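Local coordinates for protein aminotransferase (Streptomyces pactum, PDB 4ZM4) that belongs to the class-III family of pyridoxal-phosphate-dependent aminotransferases and binds pyridoxal-5'-phosphate at a site shared between its two subunits, at residues G90-L95 / G309-N314; H97-R102 / A317-V322. The protein carries 1 engineered substitution. All coordinates share one frame; numbering follows the deposited sequence.

Contact 1 (G90-L95 / G309-N314); sequences GHMTGL and GVYAGN. With PLP (pyridoxal-5'-phosphate), chain G.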
ATOM      1  N   GLY B  90       6.308  18.686  -7.033  1.00 32.72           N
ATOM      2  CA  GLY B  90       7.080  17.421  -6.799  1.00 29.81           C
ATOM      3  C   GLY B  90       6.344  16.569  -5.772  1.00 29.76           C
ATOM      4  O   GLY B  90       6.275  16.950  -4.582  1.00 28.49           O
ATOM      5  N   HIS B  91       5.775  15.439  -6.218  1.00 27.77           N
ATOM      6  CA  HIS B  91       4.952  14.616  -5.343  1.00 28.45           C
ATOM      7  C   HIS B  91       5.658  13.378  -4.829  1.00 30.18           C
ATOM      8  O   HIS B  91       5.205  12.788  -3.858  1.00 27.78           O
ATOM      9  CB  HIS B  91       3.630  14.230  -5.984  1.00 29.73           C
ATOM     10  CG  HIS B  91       3.752  13.482  -7.273  1.00 31.54           C
ATOM     11  ND1 HIS B  91       4.093  14.083  -8.469  1.00 34.18           N
ATOM     12  CD2 HIS B  91       3.532  12.181  -7.564  1.00 33.50           C
ATOM     13  CE1 HIS B  91       4.099  13.184  -9.433  1.00 32.11           C
ATOM     14  NE2 HIS B  91       3.771  12.019  -8.910  1.00 32.99           N
ATOM     15  N   MET B  92       6.805  13.027  -5.424  1.00 31.38           N
ATOM     16  CA  MET B  92       7.471  11.767  -5.120  1.00 29.63           C
ATOM     17  C   MET B  92       8.920  11.832  -5.588  1.00 26.62           C
ATOM     18  O   MET B  92       9.198  11.644  -6.748  1.00 30.07           O
ATOM     19  CB  MET B  92       6.718  10.644  -5.819  1.00 33.60           C
ATOM     20  CG  MET B  92       6.777   9.294  -5.116  1.00 37.10           C
ATOM     21  SD  MET B  92       8.402   8.599  -5.225  1.00 46.75           S
ATOM     22  CE  MET B  92       8.027   6.854  -5.353  1.00 50.59           C
ATOM     23  N   THR B  93       9.835  12.095  -4.674  1.00 23.14           N
ATOM     24  CA  THR B  93      11.284  12.052  -4.951  1.00 22.00           C
ATOM     25  C   THR B  93      12.052  10.974  -4.164  1.00 19.97           C
ATOM     26  O   THR B  93      13.178  10.669  -4.506  1.00 18.67           O
ATOM     27  CB  THR B  93      11.959  13.376  -4.559  1.00 21.97           C
ATOM     28  OG1 THR B  93      11.905  13.529  -3.121  1.00 20.90           O
ATOM     29  CG2 THR B  93      11.254  14.553  -5.278  1.00 22.04           C
ATOM     30  N   GLY B  94      11.450  10.432  -3.112  1.00 18.93           N
ATOM     31  CA  GLY B  94      12.111   9.399  -2.302  1.00 20.13           C
ATOM     32  C   GLY B  94      13.063   9.931  -1.251  1.00 19.74           C
ATOM     33  O   GLY B  94      13.610   9.174  -0.480  1.00 19.49           O
ATOM     34  N   LEU B  95      13.223  11.245  -1.226  1.00 19.97           N
ATOM     35  CA  LEU B  95      14.170  11.937  -0.349  1.00 20.91           C
ATOM     36  C   LEU B  95      13.407  12.568   0.800  1.00 21.55           C
ATOM     37  O   LEU B  95      12.211  12.797   0.686  1.00 20.18           O
ATOM     38  CB  LEU B  95      14.917  13.037  -1.150  1.00 20.18           C
ATOM     39  CG  LEU B  95      15.826  12.501  -2.252  1.00 19.57           C
ATOM     40  CD1 LEU B  95      16.139  13.513  -3.319  1.00 19.41           C
ATOM     41  CD2 LEU B  95      17.116  11.974  -1.644  1.00 19.33           C
ATOM     42  N   GLY B 309       9.237   0.565   1.299  1.00 20.93           N
ATOM     43  CA  GLY B 309       8.210   0.883   0.328  1.00 21.87           C
ATOM     44  C   GLY B 309       8.583   2.188  -0.340  1.00 23.48           C
ATOM     45  O   GLY B 309       8.661   3.228   0.304  1.00 20.61           O
ATOM     46  N   VAL B 310       8.828   2.117  -1.634  1.00 24.46           N
ATOM     47  CA  VAL B 310       9.346   3.248  -2.366  1.00 26.75           C
ATOM     48  C   VAL B 310       8.428   4.472  -2.217  1.00 23.38           C
ATOM     49  O   VAL B 310       8.918   5.597  -2.194  1.00 20.92           O
ATOM     50  CB  VAL B 310       9.568   2.867  -3.872  1.00 29.51           C
ATOM     51  CG1 VAL B 310       8.284   3.009  -4.669  1.00 31.93           C
ATOM     52  CG2 VAL B 310      10.639   3.726  -4.494  1.00 30.03           C
ATOM     53  N   TYR B 311       7.111   4.247  -2.127  1.00 20.20           N
ATOM     54  CA  TYR B 311       6.116   5.338  -2.021  1.00 18.28           C
ATOM     55  C   TYR B 311       5.850   5.789  -0.591  1.00 16.57           C
ATOM     56  O   TYR B 311       5.037   6.687  -0.357  1.00 16.84           O
ATOM     57  CB  TYR B 311       4.760   4.892  -2.611  1.00 18.33           C
ATOM     58  CG  TYR B 311       4.750   4.492  -4.055  1.00 17.92           C
ATOM     59  CD1 TYR B 311       5.082   5.409  -5.058  1.00 18.45           C
ATOM     60  CD2 TYR B 311       4.376   3.220  -4.437  1.00 17.30           C
ATOM     61  CE1 TYR B 311       5.094   5.051  -6.394  1.00 18.12           C
ATOM     62  CE2 TYR B 311       4.366   2.855  -5.769  1.00 17.68           C
ATOM     63  CZ  TYR B 311       4.709   3.770  -6.739  1.00 18.80           C
ATOM     64  OH  TYR B 311       4.691   3.396  -8.068  1.00 21.76           O
ATOM     65  N   ALA B 312       6.447   5.118   0.368  1.00 15.52           N
ATOM     66  CA  ALA B 312       6.101   5.377   1.731  1.00 15.84           C
ATOM     67  C   ALA B 312       6.481   6.818   2.039  1.00 16.82           C
ATOM     68  O   ALA B 312       7.597   7.219   1.792  1.00 16.92           O
ATOM     69  CB  ALA B 312       6.778   4.392   2.670  1.00 16.26           C
ATOM     70  N   GLY B 313       5.540   7.569   2.609  1.00 17.57           N
ATOM     71  CA  GLY B 313       5.823   8.926   3.034  1.00 19.37           C
ATOM     72  C   GLY B 313       6.078   9.866   1.854  1.00 19.81           C
ATOM     73  O   GLY B 313       6.829  10.791   1.985  1.00 19.11           O
ATOM     74  N   ASN B 314       5.495   9.593   0.692  1.00 19.04           N
ATOM     75  CA  ASN B 314       5.716  10.468  -0.447  1.00 17.84           C
ATOM     76  C   ASN B 314       5.098  11.829  -0.173  1.00 16.99           C
ATOM     77  O   ASN B 314       4.261  11.987   0.717  1.00 15.33           O
ATOM     78  CB  ASN B 314       5.164   9.839  -1.761  1.00 17.34           C
ATOM     79  CG  ASN B 314       3.659   9.666  -1.750  1.00 18.64           C
ATOM     80  OD1 ASN B 314       2.895  10.605  -2.072  1.00 19.08           O
ATOM     81  ND2 ASN B 314       3.202   8.462  -1.418  1.00 18.79           N
TER
HETATM   82  N1  PLP G 501       9.663  -4.897  -7.203  1.00 19.82           N
HETATM   83  C2  PLP G 501      10.788  -4.309  -7.627  1.00 20.24           C
HETATM   84  C2A PLP G 501      11.416  -4.880  -8.847  1.00 22.28           C
HETATM   85  C3  PLP G 501      11.352  -3.121  -6.936  1.00 22.01           C
HETATM   86  O3  PLP G 501      12.494  -2.526  -7.391  1.00 22.76           O
HETATM   87  C4  PLP G 501      10.637  -2.591  -5.732  1.00 22.04           C
HETATM   88  C4A PLP G 501      11.254  -1.479  -4.946  1.00 23.97           C
HETATM   89  O4A PLP G 501      12.478  -1.195  -5.113  1.00 26.85           O
HETATM   90  C5  PLP G 501       9.394  -3.355  -5.377  1.00 19.43           C
HETATM   91  C6  PLP G 501       9.005  -4.469  -6.124  1.00 19.47           C
HETATM   92  C5A PLP G 501       8.496  -3.027  -4.220  1.00 18.35           C
HETATM   93  O4P PLP G 501       7.488  -2.040  -4.564  1.00 16.05           O
HETATM   94  P   PLP G 501       7.174  -0.968  -3.375  1.00 16.65           P
HETATM   95  O1P PLP G 501       6.645  -1.892  -2.252  1.00 16.33           O
HETATM   96  O2P PLP G 501       6.150  -0.013  -3.944  1.00 15.70           O
HETATM   97  O3P PLP G 501       8.491  -0.363  -2.942  1.00 15.01           O
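One layer behind the phosphate of a pyridoxal-5'-phosphate site, the methyl group of M92 packs on V310 and Y311. M92 CE lies 3.3 Å from Y311 CD1, reaching the ring obliquely. On the backbone side, M92 CE is 3.5 Å from V310 O. Bends at chi2 and chi3 bring the methyl there, and the side chain crosses the tyrosine at about a right angle. Y311 is also covered by its neighbour: V310 CG1 sits 3.8 Å above the ring plane, over its centre. The Y311 hydroxyl is hydrogen-bonded to S278 of the second subunit, which anchors the far end of the ring.

The 309-314 loop is a phosphate-binding element at the dimer interface, made of a type I turn (G309 to A312) followed by a type II turn (Y311 to N314). In the first turn, V310 N donates a nearly straight bond (174°) of 2.8 Å to O3P of pyridoxal-5'-phosphate, while G123, T124 and N223 of the second subunit also hydrogen-bond pyridoxal-5'-phosphate.

Closer to the helix that follows, N314 CB rests 3.6 Å from H91 O and 3.8 Å from M92 CG. With its CG between backbone N and carbonyl carbon (chi1 65°), the N314 amide turns back over its own loop. ND2 donates to Y311 O at 2.8 Å, in the carbonyl plane, and the same oxygen accepts from N314 N at 3.1 Å, giving it two grips. N314 OD1 meanwhile caps the helix by accepting from A317 N.

Contact 2 (H97-R102 / A317-V322); sequences HELDAR and ALRAVV
L99 lies against three residues of the facing helix: L318, R319 and V322. The segments 98-102 and 317-322 run in roughly the same direction, with axes 9.1 Å apart at an angle of 37°. L99 CD2 meets the aliphatic part of R319, 3.9 Å from its CD, while the R319 guanidinium reaches on to D85 and Q86 of helix 77-89. Tighter still is the buried end, where L318 CD1 comes within 3.3 Å of D100 OD1. This carboxylate oxygen is buried without a polar partner.

The end around R102 is the solvent side: the arginine is exposed and meets V322 through few atoms. V322 CG2 lies 3.9 Å from R102 CB, and bends at chi2 (-124°) and chi3 (43°) bring R102 NH1 to 3.4 Å from V322 CG1, the side chains crossing at about a right angle.

Back at the buried end, the other oxygen of D100 is engaged: OD2 accepts from H97 N at 3.1 Å, the donor standing above the carboxylate plane. H97 ND1 in turn accepts from L99 N, at 3.2 Å and in the plane of the imidazole. H97 and D100 form a capping box, which starts helix 98-110 where it meets helix 315-329.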
ATOM      1  N   HIS B  97      11.904  15.520   3.023  1.00 21.56           N
ATOM      2  CA  HIS B  97      11.225  16.663   2.474  1.00 22.45           C
ATOM      3  C   HIS B  97      10.791  17.491   3.645  1.00 23.13           C
ATOM      4  O   HIS B  97      10.589  16.948   4.717  1.00 24.63           O
ATOM      5  CB  HIS B  97       9.980  16.197   1.695  1.00 25.42           C
ATOM      6  CG  HIS B  97       9.366  17.244   0.812  1.00 25.19           C
ATOM      7  ND1 HIS B  97       8.565  18.255   1.295  1.00 28.12           N
ATOM      8  CD2 HIS B  97       9.407  17.416  -0.533  1.00 27.02           C
ATOM      9  CE1 HIS B  97       8.144  19.016   0.296  1.00 26.41           C
ATOM     10  NE2 HIS B  97       8.628  18.516  -0.827  1.00 27.26           N
ATOM     11  N   GLU B  98      10.643  18.802   3.453  1.00 24.50           N
ATOM     12  CA  GLU B  98      10.163  19.696   4.527  1.00 26.11           C
ATOM     13  C   GLU B  98       8.833  19.276   5.171  1.00 27.32           C
ATOM     14  O   GLU B  98       8.600  19.564   6.342  1.00 30.71           O
ATOM     15  CB  GLU B  98      10.021  21.126   4.027  1.00 27.29           C
ATOM     16  CG  GLU B  98      11.343  21.791   3.812  1.00 29.65           C
ATOM     17  CD  GLU B  98      11.229  23.281   3.613  1.00 31.40           C
ATOM     18  OE1 GLU B  98      10.666  23.682   2.561  1.00 29.81           O
ATOM     19  OE2 GLU B  98      11.755  24.027   4.495  1.00 32.39           O
ATOM     20  N   LEU B  99       7.952  18.638   4.404  1.00 26.53           N
ATOM     21  CA  LEU B  99       6.644  18.204   4.909  1.00 27.62           C
ATOM     22  C   LEU B  99       6.771  17.125   6.002  1.00 26.87           C
ATOM     23  O   LEU B  99       5.965  17.094   6.918  1.00 28.92           O
ATOM     24  CB  LEU B  99       5.773  17.663   3.761  1.00 27.07           C
ATOM     25  CG  LEU B  99       5.263  18.683   2.756  1.00 27.10           C
ATOM     26  CD1 LEU B  99       4.764  18.003   1.500  1.00 29.03           C
ATOM     27  CD2 LEU B  99       4.172  19.536   3.375  1.00 27.47           C
ATOM     28  N   ASP B 100       7.771  16.261   5.878  1.00 24.85           N
ATOM     29  CA  ASP B 100       7.915  15.089   6.752  1.00 23.49           C
ATOM     30  C   ASP B 100       7.831  15.473   8.234  1.00 21.51           C
ATOM     31  O   ASP B 100       7.062  14.880   8.972  1.00 17.86           O
ATOM     32  CB  ASP B 100       9.233  14.338   6.475  1.00 24.55           C
ATOM     33  CG  ASP B 100       9.365  13.872   5.021  1.00 24.96           C
ATOM     34  OD1 ASP B 100       8.438  14.068   4.222  1.00 23.70           O
ATOM     35  OD2 ASP B 100      10.436  13.354   4.641  1.00 28.22           O
ATOM     36  N   ALA B 101       8.504  16.560   8.616  1.00 21.84           N
ATOM     37  CA  ALA B 101       8.419  17.077  10.000  1.00 23.43           C
ATOM     38  C   ALA B 101       7.023  17.613  10.374  1.00 23.41           C
ATOM     39  O   ALA B 101       6.575  17.464  11.520  1.00 23.11           O
ATOM     40  CB  ALA B 101       9.486  18.151  10.251  1.00 22.28           C
ATOM     41  N   ARG B 102       6.361  18.247   9.418  1.00 25.58           N
ATOM     42  CA  ARG B 102       5.025  18.816   9.665  1.00 27.07           C
ATOM     43  C   ARG B 102       3.984  17.699   9.821  1.00 22.86           C
ATOM     44  O   ARG B 102       3.181  17.742  10.748  1.00 20.09           O
ATOM     45  CB  ARG B 102       4.622  19.775   8.559  1.00 31.63           C
ATOM     46  CG  ARG B 102       5.584  20.928   8.330  1.00 39.53           C
ATOM     47  CD  ARG B 102       4.867  22.288   8.457  1.00 47.92           C
ATOM     48  NE  ARG B 102       3.940  22.329   9.599  1.00 61.45           N
ATOM     49  CZ  ARG B 102       2.588  22.368   9.588  1.00 60.17           C
ATOM     50  NH1 ARG B 102       1.873  22.418   8.463  1.00 60.45           N
ATOM     51  NH2 ARG B 102       1.941  22.361  10.752  1.00 57.83           N
ATOM     52  N   ALA B 317       1.190  12.287  -0.376  1.00 18.51           N
ATOM     53  CA  ALA B 317       0.569  11.651   0.790  1.00 19.53           C
ATOM     54  C   ALA B 317       0.733  12.480   2.069  1.00 19.04           C
ATOM     55  O   ALA B 317      -0.236  12.683   2.810  1.00 20.22           O
ATOM     56  CB  ALA B 317       1.144  10.252   1.029  1.00 20.44           C
ATOM     57  N   LEU B 318       1.935  12.965   2.327  1.00 17.87           N
ATOM     58  CA  LEU B 318       2.173  13.780   3.525  1.00 18.52           C
ATOM     59  C   LEU B 318       1.568  15.198   3.433  1.00 19.13           C
ATOM     60  O   LEU B 318       1.120  15.749   4.441  1.00 19.05           O
ATOM     61  CB  LEU B 318       3.663  13.814   3.881  1.00 18.12           C
ATOM     62  CG  LEU B 318       4.244  12.422   4.147  1.00 17.60           C
ATOM     63  CD1 LEU B 318       5.597  12.534   4.849  1.00 18.22           C
ATOM     64  CD2 LEU B 318       3.306  11.540   4.973  1.00 16.74           C
ATOM     65  N   ARG B 319       1.450  15.746   2.233  1.00 20.09           N
ATOM     66  CA  ARG B 319       0.651  16.966   2.066  1.00 20.87           C
ATOM     67  C   ARG B 319      -0.808  16.717   2.479  1.00 21.08           C
ATOM     68  O   ARG B 319      -1.448  17.553   3.138  1.00 21.44           O
ATOM     69  CB  ARG B 319       0.748  17.472   0.618  1.00 22.58           C
ATOM     70  CG  ARG B 319       0.200  18.877   0.398  1.00 24.49           C
ATOM     71  CD  ARG B 319       1.037  19.953   1.087  1.00 24.72           C
ATOM     72  NE  ARG B 319       0.424  21.259   0.924  1.00 25.36           N
ATOM     73  CZ  ARG B 319       0.611  22.059  -0.115  1.00 27.52           C
ATOM     74  NH1 ARG B 319       1.430  21.734  -1.101  1.00 29.78           N
ATOM     75  NH2 ARG B 319      -0.028  23.202  -0.172  1.00 29.17           N
ATOM     76  N   ALA B 320      -1.358  15.565   2.079  1.00 21.27           N
ATOM     77  CA  ALA B 320      -2.722  15.229   2.459  1.00 19.96           C
ATOM     78  C   ALA B 320      -2.856  15.106   3.992  1.00 19.19           C
ATOM     79  O   ALA B 320      -3.845  15.534   4.555  1.00 17.81           O
ATOM     80  CB  ALA B 320      -3.171  13.945   1.766  1.00 19.85           C
ATOM     81  N   VAL B 321      -1.864  14.508   4.651  1.00 19.12           N
ATOM     82  CA  VAL B 321      -1.917  14.359   6.101  1.00 19.33           C
ATOM     83  C   VAL B 321      -1.889  15.741   6.725  1.00 20.09           C
ATOM     84  O   VAL B 321      -2.684  16.034   7.618  1.00 21.29           O
ATOM     85  CB  VAL B 321      -0.764  13.481   6.659  1.00 20.53           C
ATOM     86  CG1 VAL B 321      -0.685  13.526   8.173  1.00 19.54           C
ATOM     87  CG2 VAL B 321      -0.921  12.029   6.214  1.00 21.41           C
ATOM     88  N   VAL B 322      -1.001  16.599   6.244  1.00 20.47           N
ATOM     89  CA  VAL B 322      -0.871  17.966   6.774  1.00 19.57           C
ATOM     90  C   VAL B 322      -2.144  18.789   6.602  1.00 19.51           C
ATOM     91  O   VAL B 322      -2.608  19.450   7.528  1.00 17.46           O
ATOM     92  CB  VAL B 322       0.330  18.685   6.122  1.00 20.23           C
ATOM     93  CG1 VAL B 322       0.270  20.207   6.363  1.00 19.48           C
ATOM     94  CG2 VAL B 322       1.640  18.090   6.643  1.00 18.59           C
TER

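In the fold
Following helix 77-89, the chain supplies the first halves of both contacts in quick succession: the loop 90-95 and the start of helix 98-110. Some two hundred residues later, after all strands of the seven-stranded sheet, it returns through the loop 309-314 to close contact 1, then enters helix 315-329 to close contact 2. The two closures therefore cross rather than nest. They join loop to loop and helix to helix, with centres 11 Å apart, and touch directly where G313 O lies 3.6 Å from L318 CD1. A hydrogen bond between H315 NE2 and T93 OG1 adds a further tie, and both contacts also meet the second subunit.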